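Local coordinates for protein cytochrome P450 113A1 (Saccharopolyspora erythraea, PDB 2JJN) that hydroxylates the macrolactone ring of erythromycin D at C-12, giving erythromycin C, as a heme-dependent cytochrome P450 monooxygenase of antibiotic biosynthesis, at residues A[19-24]-A[42-47]; A[196-201]-A[230-235]. The protein carries 2 engineered substitutions. All blocks are in the same frame, centred on the assembly; numbering follows the deposited sequence. Where two conformers were deposited one is given.

In the fold
Both contacts lie toward the periphery of a single P450 chain, contact 1 about 21 Å and contact 2 about 20 Å from its centre. Their own centres are 36 Å apart and their nearest atoms about 23 Å, so they do not touch. Contact 1 lays the N-terminal loop against the end of an outermost strand of the mixed sheet; there the Val21 side chain is about 9 Å from that of Gln292, a substrate-binding residue. Contact 2 crosses helices 180-206 and 228-259: the Ser235 side chain is about 10 Å from the heme and about 11 Å from that of His88, another substrate-binding residue, while Phe234 of segment 230-235 touches the heme.

Contact 1. Residues A[19-24]-A[42-47]; sequences DEVPGM and PVWQDR
The six-membered end of the Trp44 indole rests its edge against the backbone of 19-24, with CH2 3.5 Å from Glu20 CA, while CZ3 meets the Val21 methyl CG1 at 3.7 Å. A broad aromatic suits this place, since one rim can follow three successive residues of an irregular loop. Trp44 CG lies anti to the backbone N (chi1 175°), which carries the ring from the strand to the loop. Beyond it, Arg47 N donates to Asp19 O over 2.8 Å.

The long arginine chain then runs past the Asp19 carboxylate, whose OD1 is 3.4 Å from Arg47 CD; here methylene, not N-H, faces the acid. Arg47 NE instead makes a salt bridge to Glu20 OE2 at 3.4 Å, carboxylate and guanidinium planes 42° apart. Glu20 OE1 is hydrogen-bonded to the Tyr48 hydroxyl.

One water accepts from Val21 N and donates to Asp46 OD2, which is also hydrogen-bonded to His52 NE2; Asp46 OD1 takes the backbone N-H groups of Tyr48 and Val50, so a short acid suits the turn. Trp33 of helix 27-40 meets Trp44 edge-to-face. The arrangement fastens an N-terminal loop to the turn of a beta hairpin at the edge of the P450 mixed sheet.

Contact 2. Residues A[196-201]-A[230-235]; sequences YLKARC and EAANFS
Leu197 and Cys201 both set their first side-chain branch anti to the carbonyl carbon (chi1 -66° and -72°), which sends Leu197 CG and Cys201 SG toward the other helix, with Leu197 CD1 carried on by an extended second torsion. Leu197 CD1 settles 3.8 Å from Ser235 C, with Ser235 CB close behind. At the neighbouring turn Cys201 SG sits 3.6 Å from Ala231 CB and also touches the backbone at Ala232 N. Between them, Ala232 CB presses against the backbone of the facing helix, 3.5 Å from Lys198 N. An alanine fits here because a single methyl is short enough to let the two backbones come this close: the axes of 196-201 and 230-235 approach to 8.1 Å.

Lys198 contributes its CB, 3.7 Å from Ala232 CB, and its extended chain then leads the amino group away, as befits a charged residue at the margin of a buried interface. Ser235, small and buried, returns its hydroxyl to its own helix: OG donates to Ala231 O over 2.8 Å, and the backbone N-H of Ser235 reaches that oxygen from the opposite face of its carbonyl plane.

Ile213 of helix 212-218 touches both Cys201 and Ser235, while Leu239, one turn beyond Ser235 on helix 228-259, meets Leu197. The two segments run with N-to-C directions 126° apart, part of the close G-helix to I-helix crossing characteristic of the P450 fold, helix 228-259 being the long one that passes over the heme.

Contact 1. Residues A[19-24]-A[42-47]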
ATOM      1  N   ASP A  19     -15.959  20.369  -6.920  1.00 38.01           N
ATOM      2  CA  ASP A  19     -15.481  20.698  -5.593  1.00 35.09           C
ATOM      3  C   ASP A  19     -15.152  19.424  -4.855  1.00 32.40           C
ATOM      4  O   ASP A  19     -15.181  19.370  -3.627  1.00 25.40           O
ATOM      5  CB  ASP A  19     -16.507  21.572  -4.872  1.00 36.35           C
ATOM      6  CG  ASP A  19     -17.923  21.029  -4.983  1.00 38.77           C
ATOM      7  OD1 ASP A  19     -18.102  19.877  -5.454  1.00 42.50           O
ATOM      8  OD2 ASP A  19     -18.850  21.758  -4.590  1.00 39.20           O
ATOM      9  N   GLU A  20     -14.838  18.382  -5.629  1.00 31.03           N
ATOM     10  CA  GLU A  20     -14.171  17.205  -5.049  1.00 32.65           C
ATOM     11  C   GLU A  20     -13.236  16.550  -6.086  1.00 31.90           C
ATOM     12  O   GLU A  20     -13.381  16.746  -7.303  1.00 31.45           O
ATOM     13  CB  GLU A  20     -15.160  16.250  -4.349  1.00 32.54           C
ATOM     14  CG  GLU A  20     -16.496  16.061  -5.080  1.00 35.18           C
ATOM     15  CD  GLU A  20     -17.480  15.126  -4.360  1.00 34.75           C
ATOM     16  OE1 GLU A  20     -17.050  14.246  -3.576  1.00 38.00           O
ATOM     17  OE2 GLU A  20     -18.694  15.264  -4.621  1.00 39.89           O
ATOM     18  N   VAL A  21     -12.222  15.847  -5.600  1.00 32.04           N
ATOM     19  CA  VAL A  21     -11.237  15.257  -6.485  1.00 32.02           C
ATOM     20  C   VAL A  21     -11.943  14.349  -7.498  1.00 30.30           C
ATOM     21  O   VAL A  21     -12.937  13.693  -7.141  1.00 31.20           O
ATOM     22  CB  VAL A  21     -10.157  14.463  -5.710  1.00 31.97           C
ATOM     23  CG1 VAL A  21      -9.563  15.310  -4.578  1.00 33.63           C
ATOM     24  CG2 VAL A  21     -10.730  13.162  -5.149  1.00 34.40           C
ATOM     25  N   PRO A  22     -11.439  14.292  -8.753  1.00 28.91           N
ATOM     26  CA  PRO A  22     -11.983  13.266  -9.666  1.00 27.79           C
ATOM     27  C   PRO A  22     -11.705  11.841  -9.139  1.00 26.97           C
ATOM     28  O   PRO A  22     -10.828  11.657  -8.276  1.00 27.73           O
ATOM     29  CB  PRO A  22     -11.240  13.518 -10.990  1.00 27.28           C
ATOM     30  CG  PRO A  22     -10.678  14.893 -10.897  1.00 27.51           C
ATOM     31  CD  PRO A  22     -10.429  15.144  -9.413  1.00 28.25           C
ATOM     32  N   GLY A  23     -12.497  10.858  -9.574  1.00 25.70           N
ATOM     33  CA  GLY A  23     -12.341   9.487  -9.059  1.00 23.50           C
ATOM     34  C   GLY A  23     -11.043   8.836  -9.532  1.00 22.49           C
ATOM     35  O   GLY A  23     -10.390   9.317 -10.475  1.00 23.31           O
ATOM     36  N   MET A  24     -10.665   7.737  -8.888  1.00 20.26           N
ATOM     37  CA  MET A  24      -9.369   7.094  -9.225  1.00 19.57           C
ATOM     38  C   MET A  24      -9.451   6.268 -10.478  1.00 18.45           C
ATOM     39  O   MET A  24      -8.439   5.967 -11.059  1.00 17.87           O
ATOM     40  CB  MET A  24      -8.872   6.177  -8.112  1.00 19.93           C
ATOM     41  CG  MET A  24      -8.770   6.804  -6.743  0.80 19.76           C
ATOM     42  SD  MET A  24      -7.320   7.907  -6.657  0.80 17.15           S
ATOM     43  CE  MET A  24      -7.356   8.230  -4.905  0.80 19.43           C
ATOM     44  N   PRO A  42      -2.097  24.646  -6.083  1.00 12.74           N
ATOM     45  CA  PRO A  42      -1.324  23.551  -5.506  1.00 12.43           C
ATOM     46  C   PRO A  42      -1.737  23.157  -4.084  1.00 12.79           C
ATOM     47  O   PRO A  42      -1.357  22.066  -3.638  1.00 12.98           O
ATOM     48  CB  PRO A  42       0.110  24.094  -5.484  1.00 13.76           C
ATOM     49  CG  PRO A  42      -0.064  25.605  -5.391  1.00 15.32           C
ATOM     50  CD  PRO A  42      -1.291  25.874  -6.291  1.00 13.79           C
ATOM     51  N   VAL A  43      -2.560  23.973  -3.443  1.00 11.38           N
ATOM     52  CA  VAL A  43      -3.152  23.660  -2.105  1.00 11.57           C
ATOM     53  C   VAL A  43      -4.616  24.001  -2.218  1.00 12.12           C
ATOM     54  O   VAL A  43      -4.963  25.185  -2.361  1.00 13.62           O
ATOM     55  CB  VAL A  43      -2.469  24.474  -0.983  1.00 12.75           C
ATOM     56  CG1 VAL A  43      -3.094  24.144   0.366  1.00 13.67           C
ATOM     57  CG2 VAL A  43      -0.974  24.185  -0.978  1.00 13.92           C
ATOM     58  N   TRP A  44      -5.482  22.988  -2.133  1.00 11.26           N
ATOM     59  CA  TRP A  44      -6.866  23.151  -2.558  1.00 10.81           C
ATOM     60  C   TRP A  44      -7.800  22.643  -1.452  1.00 10.56           C
ATOM     61  O   TRP A  44      -7.546  21.600  -0.849  1.00 12.51           O
ATOM     62  CB  TRP A  44      -7.112  22.302  -3.819  1.00 11.08           C
ATOM     63  CG  TRP A  44      -8.522  22.307  -4.275  1.00 10.99           C
ATOM     64  CD1 TRP A  44      -9.252  23.392  -4.681  1.00 13.61           C
ATOM     65  CD2 TRP A  44      -9.362  21.158  -4.430  1.00 12.39           C
ATOM     66  NE1 TRP A  44     -10.541  22.979  -5.035  1.00 15.47           N
ATOM     67  CE2 TRP A  44     -10.619  21.613  -4.903  1.00 14.22           C
ATOM     68  CE3 TRP A  44      -9.179  19.800  -4.191  1.00 14.65           C
ATOM     69  CZ2 TRP A  44     -11.703  20.716  -5.148  1.00 14.62           C
ATOM     70  CZ3 TRP A  44     -10.234  18.916  -4.417  1.00 13.66           C
ATOM     71  CH2 TRP A  44     -11.491  19.381  -4.882  1.00 14.23           C
ATOM     72  N   GLN A  45      -8.893  23.363  -1.202  1.00  9.36           N
ATOM     73  CA  GLN A  45      -9.846  22.988  -0.164  1.00 10.45           C
ATOM     74  C   GLN A  45     -11.099  22.512  -0.858  1.00 11.25           C
ATOM     75  O   GLN A  45     -11.666  23.236  -1.683  1.00 12.60           O
ATOM     76  CB  GLN A  45     -10.182  24.254   0.637  1.00  9.98           C
ATOM     77  CG  GLN A  45     -11.176  24.003   1.768  1.00 11.00           C
ATOM     78  CD  GLN A  45     -11.623  25.290   2.460  1.00 10.28           C
ATOM     79  OE1 GLN A  45     -12.037  25.309   3.671  1.00 14.96           O
ATOM     80  NE2 GLN A  45     -11.569  26.360   1.734  1.00  7.56           N
ATOM     81  N   ASP A  46     -11.513  21.279  -0.579  1.00 11.13           N
ATOM     82  CA  ASP A  46     -12.698  20.697  -1.200  1.00 11.48           C
ATOM     83  C   ASP A  46     -14.009  21.029  -0.489  1.00 11.69           C
ATOM     84  O   ASP A  46     -14.022  21.759   0.516  1.00 12.90           O
ATOM     85  CB  ASP A  46     -12.517  19.185  -1.470  1.00 13.50           C
ATOM     86  CG  ASP A  46     -12.625  18.317  -0.231  1.00 12.18           C
ATOM     87  OD1 ASP A  46     -13.188  18.785   0.803  1.00 12.75           O
ATOM     88  OD2 ASP A  46     -12.149  17.154  -0.356  1.00 10.56           O
ATOM     89  N   ARG A  47     -15.107  20.486  -1.040  1.00 13.13           N
ATOM     90  CA  ARG A  47     -16.427  20.875  -0.501  1.00 14.87           C
ATOM     91  C   ARG A  47     -16.689  20.329   0.892  1.00 15.25           C
ATOM     92  O   ARG A  47     -17.674  20.748   1.564  1.00 16.17           O
ATOM     93  CB  ARG A  47     -17.537  20.441  -1.463  1.00 16.55           C
ATOM     94  CG  ARG A  47     -17.739  18.956  -1.554  1.00 20.72           C
ATOM     95  CD  ARG A  47     -19.013  18.711  -2.415  1.00 28.80           C
ATOM     96  NE  ARG A  47     -19.661  17.450  -2.134  1.00 37.09           N
ATOM     97  CZ  ARG A  47     -20.931  17.297  -1.750  1.00 38.64           C
ATOM     98  NH1 ARG A  47     -21.737  18.344  -1.591  1.00 41.37           N
ATOM     99  NH2 ARG A  47     -21.406  16.071  -1.547  1.00 40.41           N
TER
HETATM  100  O   HOH W   1     -12.748  15.642  -2.607  1.00 21.45           O

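Contact 2. Residues A[196-201]-A[230-235]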
ATOM      1  N   TYR A 196     -10.123 -11.789  16.198  1.00 20.53           N
ATOM      2  CA  TYR A 196      -9.474 -13.059  15.863  1.00 20.86           C
ATOM      3  C   TYR A 196      -7.969 -12.972  16.162  1.00 20.60           C
ATOM      4  O   TYR A 196      -7.408 -13.868  16.800  1.00 21.44           O
ATOM      5  CB  TYR A 196      -9.680 -13.358  14.380  1.00 21.60           C
ATOM      6  CG  TYR A 196      -8.929 -14.551  13.906  1.00 23.46           C
ATOM      7  CD1 TYR A 196      -9.382 -15.839  14.177  1.00 27.31           C
ATOM      8  CD2 TYR A 196      -7.753 -14.393  13.173  1.00 24.90           C
ATOM      9  CE1 TYR A 196      -8.657 -16.960  13.729  1.00 30.49           C
ATOM     10  CE2 TYR A 196      -7.033 -15.496  12.712  1.00 28.58           C
ATOM     11  CZ  TYR A 196      -7.488 -16.768  12.993  1.00 28.36           C
ATOM     12  OH  TYR A 196      -6.749 -17.868  12.536  1.00 32.10           O
ATOM     13  N   LEU A 197      -7.349 -11.888  15.738  1.00 19.84           N
ATOM     14  CA  LEU A 197      -5.893 -11.752  15.968  1.00 19.94           C
ATOM     15  C   LEU A 197      -5.603 -11.625  17.461  1.00 19.95           C
ATOM     16  O   LEU A 197      -4.569 -12.146  17.938  1.00 20.05           O
ATOM     17  CB  LEU A 197      -5.276 -10.596  15.170  1.00 19.94           C
ATOM     18  CG  LEU A 197      -5.314 -10.827  13.645  1.00 22.11           C
ATOM     19  CD1 LEU A 197      -4.817  -9.577  12.914  1.00 22.88           C
ATOM     20  CD2 LEU A 197      -4.450 -12.019  13.294  1.00 27.08           C
ATOM     21  N   LYS A 198      -6.483 -10.946  18.195  1.00 18.74           N
ATOM     22  CA  LYS A 198      -6.270 -10.796  19.651  1.00 19.25           C
ATOM     23  C   LYS A 198      -6.260 -12.161  20.330  1.00 19.21           C
ATOM     24  O   LYS A 198      -5.457 -12.419  21.260  1.00 20.12           O
ATOM     25  CB  LYS A 198      -7.310  -9.864  20.256  1.00 20.22           C
ATOM     26  CG  LYS A 198      -6.955  -9.438  21.674  1.00 20.17           C
ATOM     27  CD  LYS A 198      -8.070  -8.601  22.276  1.00 21.40           C
ATOM     28  CE  LYS A 198      -7.714  -8.166  23.669  1.00 26.35           C
ATOM     29  NZ  LYS A 198      -8.902  -7.636  24.387  1.00 33.10           N
ATOM     30  N   ALA A 199      -7.131 -13.073  19.870  1.00 18.85           N
ATOM     31  CA  ALA A 199      -7.134 -14.410  20.422  1.00 20.37           C
ATOM     32  C   ALA A 199      -5.847 -15.164  20.109  1.00 19.75           C
ATOM     33  O   ALA A 199      -5.360 -15.931  20.953  1.00 20.56           O
ATOM     34  CB  ALA A 199      -8.346 -15.197  19.912  1.00 20.85           C
ATOM     35  N   ARG A 200      -5.313 -14.956  18.903  1.00 19.30           N
ATOM     36  CA  ARG A 200      -4.030 -15.551  18.523  1.00 19.54           C
ATOM     37  C   ARG A 200      -2.905 -14.964  19.358  1.00 18.86           C
ATOM     38  O   ARG A 200      -2.003 -15.698  19.783  1.00 19.47           O
ATOM     39  CB  ARG A 200      -3.749 -15.416  17.023  1.00 19.53           C
ATOM     40  CG  ARG A 200      -4.935 -15.872  16.135  1.00 23.97           C
ATOM     41  CD  ARG A 200      -5.091 -17.400  16.098  1.00 28.11           C
ATOM     42  NE  ARG A 200      -5.811 -17.982  17.238  1.00 30.70           N
ATOM     43  CZ  ARG A 200      -7.109 -17.822  17.499  1.00 32.22           C
ATOM     44  NH1 ARG A 200      -7.865 -17.038  16.734  1.00 32.32           N
ATOM     45  NH2 ARG A 200      -7.654 -18.430  18.548  1.00 35.20           N
ATOM     46  N   CYS A 201      -2.934 -13.658  19.604  1.00 18.32           N
ATOM     47  CA  CYS A 201      -1.922 -13.050  20.500  1.00 17.68           C
ATOM     48  C   CYS A 201      -1.948 -13.666  21.908  1.00 17.92           C
ATOM     49  O   CYS A 201      -0.892 -13.994  22.519  1.00 18.01           O
ATOM     50  CB  CYS A 201      -2.168 -11.563  20.609  1.00 18.33           C
ATOM     51  SG  CYS A 201      -1.755 -10.636  19.115  1.00 18.80           S
ATOM     52  N   GLU A 230      -3.029  -4.091  21.622  1.00 19.72           N
ATOM     53  CA  GLU A 230      -2.047  -3.390  20.768  1.00 19.81           C
ATOM     54  C   GLU A 230      -1.408  -4.328  19.766  1.00 19.69           C
ATOM     55  O   GLU A 230      -1.239  -3.983  18.588  1.00 20.81           O
ATOM     56  CB  GLU A 230      -0.933  -2.797  21.643  1.00 19.54           C
ATOM     57  CG  GLU A 230      -1.425  -1.642  22.509  1.00 20.60           C
ATOM     58  CD  GLU A 230      -0.387  -1.151  23.475  1.00 26.47           C
ATOM     59  OE1 GLU A 230      -0.168   0.091  23.529  1.00 29.02           O
ATOM     60  OE2 GLU A 230       0.186  -1.989  24.216  1.00 22.57           O
ATOM     61  N   ALA A 231      -0.996  -5.521  20.205  1.00 18.57           N
ATOM     62  CA  ALA A 231      -0.379  -6.468  19.277  1.00 18.97           C
ATOM     63  C   ALA A 231      -1.353  -6.878  18.172  1.00 18.72           C
ATOM     64  O   ALA A 231      -0.968  -7.057  17.033  1.00 19.97           O
ATOM     65  CB  ALA A 231       0.148  -7.710  20.046  1.00 19.72           C
ATOM     66  N   ALA A 232      -2.613  -7.073  18.559  1.00 19.34           N
ATOM     67  CA  ALA A 232      -3.646  -7.474  17.589  1.00 19.47           C
ATOM     68  C   ALA A 232      -3.929  -6.365  16.591  1.00 20.36           C
ATOM     69  O   ALA A 232      -4.068  -6.630  15.366  1.00 21.00           O
ATOM     70  CB  ALA A 232      -4.929  -7.853  18.335  1.00 19.81           C
ATOM     71  N   ASN A 233      -4.019  -5.142  17.088  1.00 20.37           N
ATOM     72  CA  ASN A 233      -4.238  -4.005  16.178  1.00 21.84           C
ATOM     73  C   ASN A 233      -3.057  -3.789  15.268  1.00 22.13           C
ATOM     74  O   ASN A 233      -3.210  -3.574  14.043  1.00 22.92           O
ATOM     75  CB  ASN A 233      -4.554  -2.765  16.961  1.00 22.78           C
ATOM     76  CG  ASN A 233      -6.023  -2.739  17.456  1.00 25.79           C
ATOM     77  OD1 ASN A 233      -6.935  -3.072  16.694  1.00 36.39           O
ATOM     78  ND2 ASN A 233      -6.245  -2.298  18.671  1.00 26.34           N
ATOM     79  N   PHE A 234      -1.866  -3.856  15.825  1.00 21.49           N
ATOM     80  CA  PHE A 234      -0.685  -3.753  14.964  1.00 22.10           C
ATOM     81  C   PHE A 234      -0.643  -4.881  13.933  1.00 22.29           C
ATOM     82  O   PHE A 234      -0.371  -4.650  12.735  1.00 23.71           O
ATOM     83  CB  PHE A 234       0.595  -3.713  15.766  1.00 21.47           C
ATOM     84  CG  PHE A 234       1.813  -3.737  14.871  1.00 20.93           C
ATOM     85  CD1 PHE A 234       2.168  -2.597  14.162  1.00 22.88           C
ATOM     86  CD2 PHE A 234       2.530  -4.921  14.648  1.00 21.82           C
ATOM     87  CE1 PHE A 234       3.228  -2.604  13.308  1.00 20.79           C
ATOM     88  CE2 PHE A 234       3.607  -4.947  13.790  1.00 23.39           C
ATOM     89  CZ  PHE A 234       3.960  -3.746  13.071  1.00 23.68           C
ATOM     90  N   SER A 235      -0.944  -6.114  14.362  1.00 22.49           N
ATOM     91  CA  SER A 235      -0.969  -7.235  13.432  1.00 23.38           C
ATOM     92  C   SER A 235      -2.028  -7.060  12.353  1.00 23.90           C
ATOM     93  O   SER A 235      -1.805  -7.485  11.244  1.00 23.55           O
ATOM     94  CB  SER A 235      -1.192  -8.579  14.137  1.00 23.97           C
ATOM     95  OG  SER A 235      -0.099  -8.861  15.038  1.00 21.76           O
TER